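Local structure of 4-oxalocrotonate decarboxylase NahK (Pseudomonas putida, 5D2F) at residues C144-V149 and H226-V231; V43-K48 and L122-I127. The protein catalyses the metal-assisted decarboxylation of (3E)-2-oxohex-3-enedioate to 2-oxopent-4-enoate and carbon dioxide, a step in the breakdown of aromatic hydrocarbons such as naphthalene. The protein carries 1 engineered substitution. All coordinates share one frame; numbering follows the deposited sequence.

How the contacts relate
Contact 1 and contact 2 lie on opposite sides of the chain's centre. Their centres are 31 Å apart, and their nearest atoms about 15 Å. Strand 126-135 lies between them in the chain: the segment 122-127 of contact 2 runs into it, and the segment 144-149 of contact 1 follows its end. The same strand carries Glu128 and Glu130, which with Glu161 bind magnesium or calcium in other crystals of this protein; no metal is bound here. The side chain of Val231 in contact 1 is about 10 Å from that of Glu130. In contact 2 the side chain of Leu122 is about 10 Å from that of Glu161, and that of Val43 about 7 Å from that of Leu41, where another magnesium ion is seen in another crystal.

Contact 1 (C144-V149 and H226-V231); sequences CHLGDV and HPLSSV. With EDO (1,2-ethanediol), chain C.
One face of the His226 imidazole is covered by a methyl of Leu146. CD1 of Leu146 stands 3.8 Å from the centroid of the His226 ring, only 11° off the ring normal. This is a CH-pi contact. At the ring edge lies an ethanediol, probably from the crystallisation liquor. Its O2 shares a hydrogen bond of 2.9 Å with His226 NE2, and its C1 lies in the ring plane. The other ring nitrogen looks back to its own helix. His226 is the N-cap of helix 227-239, and its ND1 accepts from Leu228 N at 3.1 Å, tilted 17° from the ring plane. The ring is thus held by both nitrogens and one face. Without the imidazole, as with an alanine here, Leu228 N would probably lose its capping acceptor and a gap would open beside the Leu146 methyl.

With CG anti to the backbone N (chi1 175°), the Leu146 side chain extends to the other helix, where CD1 also meets Leu228 CB at 3.5 Å. One turn further on, Val149 CG1 packs on Val231 CB at 3.8 Å and lies 3.7 Å from Leu228 O. Between the segments the side chains meet by apolar packing and the CH-pi contact. They join the short helix 146-150 to the N-terminal end of helix 227-239. Val149 also touches Ala232 of that longer helix, while Leu228 and Val231 rest on Val133 of strand 126-135.

Contact 2 (V43-K48 and L122-I127); sequences VHDIGK and LIHPKI. With EDO (1,2-ethanediol), chain D.
Ile123 reaches across to the backbone and side chains of 43-48. From its CB the side chain splits into two branches. CG2 goes to Asp45, 3.9 Å from Asp45 CB, and also lies over the centre of the His124 ring, 3.6 Å above its plane. The other branch, CG1, packs on Val43 CG1 at 3.8 Å. At the tip, CD1 sits against the backbone, 3.8 Å from His44 N and only slightly farther from Asp45 N. With CG1 beside the backbone N (chi1 -60°), CG2 is anti to that N and faces Asp45.

Just past helix 26-41, Val43 has positive phi, and two bonds lead back into the last turn: a Schellman motif. The contact therefore joins the C-terminal end of that helix and the loop after it to the segment leading into strand 126-135. Val43 CG1 also comes close to Leu122 O, at 3.2 Å.

Next to Ile123, the His124 and Asp45 side chains cross at about a right angle, ring and carboxylate planes 60° apart. Asp45 OD2 comes to 4.0 Å from His124 CE1 and 4.4 Å from His124 ND1; the polar atoms are not in contact. His124 NE2 is instead hydrogen-bonded to Ser165 O. Asp164 accepts from the backbone N of both Ile123 and His124. An ethanediol, probably from the crystallisation liquor, donates from O2 to His124 O at 2.9 Å, and its C2 rests against Lys126 CG.

Contact 1 (C144-V149 and H226-V231)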
ATOM      1  N   CYS A 144      -6.792  18.885   0.534  1.00 13.61           N
ATOM      2  CA  CYS A 144      -7.834  17.881   0.729  1.00 13.44           C
ATOM      3  C   CYS A 144      -7.804  17.359   2.157  1.00 14.63           C
ATOM      4  O   CYS A 144      -6.734  17.129   2.728  1.00 11.15           O
ATOM      5  CB  CYS A 144      -7.647  16.707  -0.234  1.00 11.43           C
ATOM      6  SG  CYS A 144      -9.090  15.617  -0.365  1.00 13.51           S
ATOM      7  N   HIS A 145      -8.987  17.175   2.738  1.00  9.66           N
ATOM      8  CA  HIS A 145      -9.092  16.663   4.098  1.00 12.22           C
ATOM      9  C   HIS A 145     -10.305  15.751   4.210  1.00 12.80           C
ATOM     10  O   HIS A 145     -10.986  15.499   3.213  1.00 10.93           O
ATOM     11  CB  HIS A 145      -9.148  17.824   5.102  1.00 10.11           C
ATOM     12  CG  HIS A 145      -7.935  18.702   5.053  1.00 12.60           C
ATOM     13  ND1 HIS A 145      -6.723  18.332   5.602  1.00 13.23           N
ATOM     14  CD2 HIS A 145      -7.731  19.916   4.482  1.00 15.17           C
ATOM     15  CE1 HIS A 145      -5.834  19.289   5.389  1.00 10.48           C
ATOM     16  NE2 HIS A 145      -6.413  20.250   4.698  1.00 11.90           N
ATOM     17  N   LEU A 146     -10.549  15.237   5.410  1.00 10.49           N
ATOM     18  CA  LEU A 146     -11.617  14.266   5.628  1.00  9.04           C
ATOM     19  C   LEU A 146     -12.953  14.679   5.005  1.00  9.65           C
ATOM     20  O   LEU A 146     -13.603  13.876   4.343  1.00 12.49           O
ATOM     21  CB  LEU A 146     -11.814  14.002   7.124  1.00  9.32           C
ATOM     22  CG  LEU A 146     -12.997  13.088   7.448  1.00 10.37           C
ATOM     23  CD1 LEU A 146     -12.763  11.695   6.877  1.00 11.77           C
ATOM     24  CD2 LEU A 146     -13.197  13.005   8.948  1.00 11.90           C
ATOM     25  N   GLY A 147     -13.353  15.931   5.207  1.00  9.41           N
ATOM     26  CA  GLY A 147     -14.676  16.364   4.798  1.00 13.01           C
ATOM     27  C   GLY A 147     -14.865  16.238   3.305  1.00 14.28           C
ATOM     28  O   GLY A 147     -15.961  15.929   2.814  1.00 14.38           O
ATOM     29  N   ASP A 148     -13.787  16.489   2.571  1.00 10.20           N
ATOM     30  CA  ASP A 148     -13.830  16.402   1.124  1.00 11.04           C
ATOM     31  C   ASP A 148     -14.007  14.948   0.711  1.00 15.61           C
ATOM     32  O   ASP A 148     -14.667  14.649  -0.283  1.00 22.82           O
ATOM     33  CB  ASP A 148     -12.521  16.923   0.536  1.00  9.85           C
ATOM     34  CG  ASP A 148     -12.151  18.306   1.051  1.00 13.08           C
ATOM     35  OD1 ASP A 148     -12.714  19.304   0.561  1.00 18.82           O
ATOM     36  OD2 ASP A 148     -11.284  18.405   1.943  1.00 16.21           O
ATOM     37  N   VAL A 149     -13.404  14.049   1.480  1.00 10.99           N
ATOM     38  CA  VAL A 149     -13.361  12.628   1.122  1.00 16.09           C
ATOM     39  C   VAL A 149     -14.719  11.932   1.281  1.00 17.98           C
ATOM     40  O   VAL A 149     -15.102  11.126   0.449  1.00 15.36           O
ATOM     41  CB  VAL A 149     -12.257  11.893   1.917  1.00 12.90           C
ATOM     42  CG1 VAL A 149     -12.339  10.380   1.743  1.00 18.72           C
ATOM     43  CG2 VAL A 149     -10.885  12.394   1.469  1.00 16.71           C
ATOM     44  N   HIS A 226      -8.120   8.195  11.453  1.00 10.64           N
ATOM     45  CA  HIS A 226      -9.302   8.031  10.626  1.00 11.85           C
ATOM     46  C   HIS A 226      -8.874   7.566   9.262  1.00 10.20           C
ATOM     47  O   HIS A 226      -8.174   8.288   8.545  1.00 14.11           O
ATOM     48  CB  HIS A 226     -10.067   9.342  10.464  1.00 11.78           C
ATOM     49  CG  HIS A 226     -11.463   9.156   9.964  1.00 11.26           C
ATOM     50  ND1 HIS A 226     -11.769   8.354   8.883  1.00 11.08           N
ATOM     51  CD2 HIS A 226     -12.644   9.650  10.414  1.00 11.85           C
ATOM     52  CE1 HIS A 226     -13.077   8.362   8.689  1.00 15.47           C
ATOM     53  NE2 HIS A 226     -13.630   9.144   9.599  1.00 15.51           N
ATOM     54  N   PRO A 227      -9.290   6.355   8.891  1.00 13.45           N
ATOM     55  CA  PRO A 227      -8.818   5.775   7.635  1.00 14.80           C
ATOM     56  C   PRO A 227      -9.074   6.657   6.417  1.00  9.96           C
ATOM     57  O   PRO A 227      -8.254   6.666   5.507  1.00 10.96           O
ATOM     58  CB  PRO A 227      -9.634   4.490   7.534  1.00 12.67           C
ATOM     59  CG  PRO A 227      -9.863   4.107   8.923  1.00 16.25           C
ATOM     60  CD  PRO A 227     -10.086   5.389   9.671  1.00 10.50           C
ATOM     61  N   LEU A 228     -10.176   7.402   6.396  1.00 11.44           N
ATOM     62  CA  LEU A 228     -10.492   8.214   5.217  1.00 12.18           C
ATOM     63  C   LEU A 228      -9.559   9.399   5.063  1.00 11.68           C
ATOM     64  O   LEU A 228      -9.475   9.998   3.993  1.00 10.52           O
ATOM     65  CB  LEU A 228     -11.936   8.699   5.242  1.00  9.16           C
ATOM     66  CG  LEU A 228     -13.011   7.621   5.156  1.00 14.38           C
ATOM     67  CD1 LEU A 228     -14.359   8.292   5.101  1.00 10.88           C
ATOM     68  CD2 LEU A 228     -12.809   6.750   3.917  1.00 12.76           C
ATOM     69  N   SER A 229      -8.868   9.748   6.136  1.00 12.88           N
ATOM     70  CA  SER A 229      -7.887  10.800   6.055  1.00  8.40           C
ATOM     71  C   SER A 229      -6.766  10.383   5.114  1.00 12.99           C
ATOM     72  O   SER A 229      -6.199  11.219   4.412  1.00 11.68           O
ATOM     73  CB  SER A 229      -7.344  11.137   7.437  1.00 12.43           C
ATOM     74  OG  SER A 229      -6.237  11.999   7.312  1.00 12.48           O
ATOM     75  N   SER A 230      -6.470   9.085   5.078  1.00 12.14           N
ATOM     76  CA  SER A 230      -5.473   8.561   4.151  1.00 13.05           C
ATOM     77  C   SER A 230      -5.778   8.948   2.707  1.00 11.29           C
ATOM     78  O   SER A 230      -4.872   9.283   1.938  1.00 10.94           O
ATOM     79  CB  SER A 230      -5.409   7.039   4.238  1.00 10.67           C
ATOM     80  OG  SER A 230      -4.233   6.575   3.635  1.00 19.90           O
ATOM     81  N   VAL A 231      -7.051   8.889   2.344  1.00  7.95           N
ATOM     82  CA  VAL A 231      -7.462   9.229   0.992  1.00  8.42           C
ATOM     83  C   VAL A 231      -7.167  10.683   0.713  1.00  7.81           C
ATOM     84  O   VAL A 231      -6.696  11.035  -0.361  1.00  8.54           O
ATOM     85  CB  VAL A 231      -8.950   8.967   0.764  1.00 10.87           C
ATOM     86  CG1 VAL A 231      -9.319   9.309  -0.658  1.00 14.14           C
ATOM     87  CG2 VAL A 231      -9.281   7.501   1.059  1.00 12.01           C
TER
HETATM   88  C1  EDO C 302     -15.017  12.012  11.938  1.00 34.67           C
HETATM   89  O1  EDO C 302     -15.527  13.255  11.437  1.00 32.84           O
HETATM   90  C2  EDO C 302     -16.104  10.939  11.914  1.00 35.90           C
HETATM   91  O2  EDO C 302     -16.143  10.278  10.641  1.00 28.28           O

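Contact 2 (V43-K48 and L122-I127)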
ATOM      1  N   VAL A  43      12.554 -11.777  -8.070  1.00  9.70           N
ATOM      2  CA  VAL A  43      12.459 -12.262  -6.695  1.00  8.17           C
ATOM      3  C   VAL A  43      13.854 -12.319  -6.057  1.00  9.11           C
ATOM      4  O   VAL A  43      14.302 -13.356  -5.550  1.00 12.47           O
ATOM      5  CB  VAL A  43      11.759 -13.628  -6.631  1.00 14.00           C
ATOM      6  CG1 VAL A  43      11.130 -13.811  -5.262  1.00 11.59           C
ATOM      7  CG2 VAL A  43      10.674 -13.722  -7.714  1.00 10.93           C
ATOM      8  N   HIS A  44      14.538 -11.186  -6.104  1.00 10.02           N
ATOM      9  CA  HIS A  44      15.930 -11.105  -5.700  1.00 11.97           C
ATOM     10  C   HIS A  44      16.147  -9.804  -4.956  1.00 12.60           C
ATOM     11  O   HIS A  44      16.073  -8.735  -5.556  1.00 11.20           O
ATOM     12  CB  HIS A  44      16.801 -11.125  -6.954  1.00 11.06           C
ATOM     13  CG  HIS A  44      18.269 -11.120  -6.677  1.00 13.58           C
ATOM     14  ND1 HIS A  44      19.007 -12.283  -6.563  1.00 17.86           N
ATOM     15  CD2 HIS A  44      19.147 -10.102  -6.513  1.00 13.41           C
ATOM     16  CE1 HIS A  44      20.269 -11.977  -6.322  1.00 15.77           C
ATOM     17  NE2 HIS A  44      20.383 -10.664  -6.285  1.00 16.10           N
ATOM     18  N   ASP A  45      16.431  -9.866  -3.656  1.00 10.34           N
ATOM     19  CA  ASP A  45      16.512  -8.606  -2.927  1.00 10.10           C
ATOM     20  C   ASP A  45      17.793  -7.854  -3.249  1.00 11.58           C
ATOM     21  O   ASP A  45      18.784  -8.448  -3.667  1.00 13.30           O
ATOM     22  CB  ASP A  45      16.281  -8.741  -1.417  1.00 10.54           C
ATOM     23  CG  ASP A  45      17.176  -9.767  -0.756  1.00 20.15           C
ATOM     24  OD1 ASP A  45      18.151 -10.245  -1.377  1.00 29.33           O
ATOM     25  OD2 ASP A  45      16.897 -10.076   0.422  1.00 23.19           O
ATOM     26  N   ILE A  46      17.738  -6.538  -3.095  1.00  9.14           N
ATOM     27  CA  ILE A  46      18.836  -5.673  -3.500  1.00  7.87           C
ATOM     28  C   ILE A  46      19.148  -4.728  -2.355  1.00 11.80           C
ATOM     29  O   ILE A  46      18.354  -4.611  -1.427  1.00 10.20           O
ATOM     30  CB  ILE A  46      18.456  -4.854  -4.753  1.00  6.90           C
ATOM     31  CG1 ILE A  46      17.107  -4.133  -4.555  1.00  6.59           C
ATOM     32  CG2 ILE A  46      18.417  -5.752  -5.993  1.00  7.16           C
ATOM     33  CD1 ILE A  46      16.862  -3.045  -5.597  1.00 12.43           C
ATOM     34  N   GLY A  47      20.297  -4.059  -2.411  1.00  9.92           N
ATOM     35  CA  GLY A  47      20.623  -3.057  -1.410  1.00 12.63           C
ATOM     36  C   GLY A  47      19.731  -1.832  -1.545  1.00 11.17           C
ATOM     37  O   GLY A  47      19.332  -1.474  -2.658  1.00 11.87           O
ATOM     38  N   LYS A  48      19.397  -1.184  -0.430  1.00 12.20           N
ATOM     39  CA  LYS A  48      18.538  -0.006  -0.532  1.00 10.97           C
ATOM     40  C   LYS A  48      19.210   1.060  -1.399  1.00 12.05           C
ATOM     41  O   LYS A  48      20.408   1.333  -1.252  1.00 11.81           O
ATOM     42  CB  LYS A  48      18.106   0.529   0.836  1.00 12.39           C
ATOM     43  CG  LYS A  48      19.183   1.076   1.729  1.00 19.66           C
ATOM     44  CD  LYS A  48      18.617   1.189   3.154  1.00 24.15           C
ATOM     45  CE  LYS A  48      19.594   1.830   4.138  1.00 36.12           C
ATOM     46  NZ  LYS A  48      19.248   1.451   5.547  1.00 39.25           N
ATOM     47  N   LEU A 122       7.854 -14.382  -4.123  1.00 10.85           N
ATOM     48  CA  LEU A 122       8.015 -13.296  -3.170  1.00  8.49           C
ATOM     49  C   LEU A 122       9.332 -13.477  -2.432  1.00 11.27           C
ATOM     50  O   LEU A 122       9.913 -14.571  -2.437  1.00 11.65           O
ATOM     51  CB  LEU A 122       6.863 -13.298  -2.164  1.00  9.43           C
ATOM     52  CG  LEU A 122       5.465 -13.193  -2.773  1.00  7.80           C
ATOM     53  CD1 LEU A 122       4.463 -13.125  -1.663  1.00 10.15           C
ATOM     54  CD2 LEU A 122       5.345 -11.967  -3.666  1.00 13.82           C
ATOM     55  N   ILE A 123       9.793 -12.405  -1.800  1.00  8.03           N
ATOM     56  CA  ILE A 123      11.112 -12.404  -1.173  1.00 12.90           C
ATOM     57  C   ILE A 123      11.035 -12.657   0.327  1.00 12.95           C
ATOM     58  O   ILE A 123      11.604 -13.623   0.828  1.00 10.66           O
ATOM     59  CB  ILE A 123      11.866 -11.092  -1.449  1.00 11.55           C
ATOM     60  CG1 ILE A 123      12.057 -10.893  -2.956  1.00  9.06           C
ATOM     61  CG2 ILE A 123      13.230 -11.115  -0.780  1.00 12.58           C
ATOM     62  CD1 ILE A 123      12.584  -9.504  -3.313  1.00  8.01           C
ATOM     63  N   HIS A 124      10.331 -11.793   1.048  1.00  8.38           N
ATOM     64  CA  HIS A 124      10.149 -11.976   2.479  1.00 11.16           C
ATOM     65  C   HIS A 124       8.879 -11.260   2.879  1.00 17.80           C
ATOM     66  O   HIS A 124       8.914 -10.210   3.545  1.00 12.62           O
ATOM     67  CB  HIS A 124      11.361 -11.468   3.267  1.00 12.45           C
ATOM     68  CG  HIS A 124      11.997 -10.232   2.701  1.00 17.18           C
ATOM     69  ND1 HIS A 124      13.329  -9.925   2.912  1.00 16.60           N
ATOM     70  CD2 HIS A 124      11.495  -9.219   1.957  1.00 15.55           C
ATOM     71  CE1 HIS A 124      13.617  -8.785   2.311  1.00 15.99           C
ATOM     72  NE2 HIS A 124      12.525  -8.333   1.725  1.00 12.88           N
ATOM     73  N   PRO A 125       7.740 -11.825   2.458  1.00 13.89           N
ATOM     74  CA  PRO A 125       6.475 -11.087   2.516  1.00 12.24           C
ATOM     75  C   PRO A 125       5.914 -10.985   3.923  1.00 10.52           C
ATOM     76  O   PRO A 125       6.200 -11.808   4.790  1.00 10.13           O
ATOM     77  CB  PRO A 125       5.534 -11.929   1.647  1.00 13.36           C
ATOM     78  CG  PRO A 125       6.092 -13.307   1.703  1.00  9.36           C
ATOM     79  CD  PRO A 125       7.593 -13.142   1.813  1.00 10.53           C
ATOM     80  N   LYS A 126       5.124  -9.946   4.133  1.00 11.79           N
ATOM     81  CA  LYS A 126       4.379  -9.775   5.363  1.00  8.57           C
ATOM     82  C   LYS A 126       3.002  -9.357   4.922  1.00  9.69           C
ATOM     83  O   LYS A 126       2.809  -8.984   3.766  1.00  8.58           O
ATOM     84  CB  LYS A 126       5.004  -8.672   6.216  1.00 11.10           C
ATOM     85  CG  LYS A 126       6.460  -8.926   6.573  1.00 12.28           C
ATOM     86  CD  LYS A 126       6.981  -7.868   7.530  1.00 15.16           C
ATOM     87  CE  LYS A 126       8.452  -8.111   7.870  1.00 19.75           C
ATOM     88  NZ  LYS A 126       8.987  -7.003   8.714  1.00 24.40           N
ATOM     89  N   ILE A 127       2.046  -9.402   5.839  1.00  8.65           N
ATOM     90  CA  ILE A 127       0.704  -8.959   5.514  1.00 10.99           C
ATOM     91  C   ILE A 127       0.286  -7.869   6.475  1.00  8.43           C
ATOM     92  O   ILE A 127       0.720  -7.844   7.625  1.00 11.46           O
ATOM     93  CB  ILE A 127      -0.313 -10.101   5.544  1.00 14.62           C
ATOM     94  CG1 ILE A 127      -0.258 -10.839   6.878  1.00  8.96           C
ATOM     95  CG2 ILE A 127      -0.055 -11.076   4.386  1.00 10.39           C
ATOM     96  CD1 ILE A 127      -1.382 -11.851   7.039  1.00 17.17           C
TER
HETATM   97  C1  EDO D 303       7.776  -5.675   3.944  1.00 31.72           C
HETATM   98  O1  EDO D 303       8.745  -4.879   4.632  1.00 30.17           O
HETATM   99  C2  EDO D 303       8.161  -7.147   4.051  1.00 26.69           C
HETATM  100  O2  EDO D 303       9.418  -7.386   3.387  1.00 21.18           O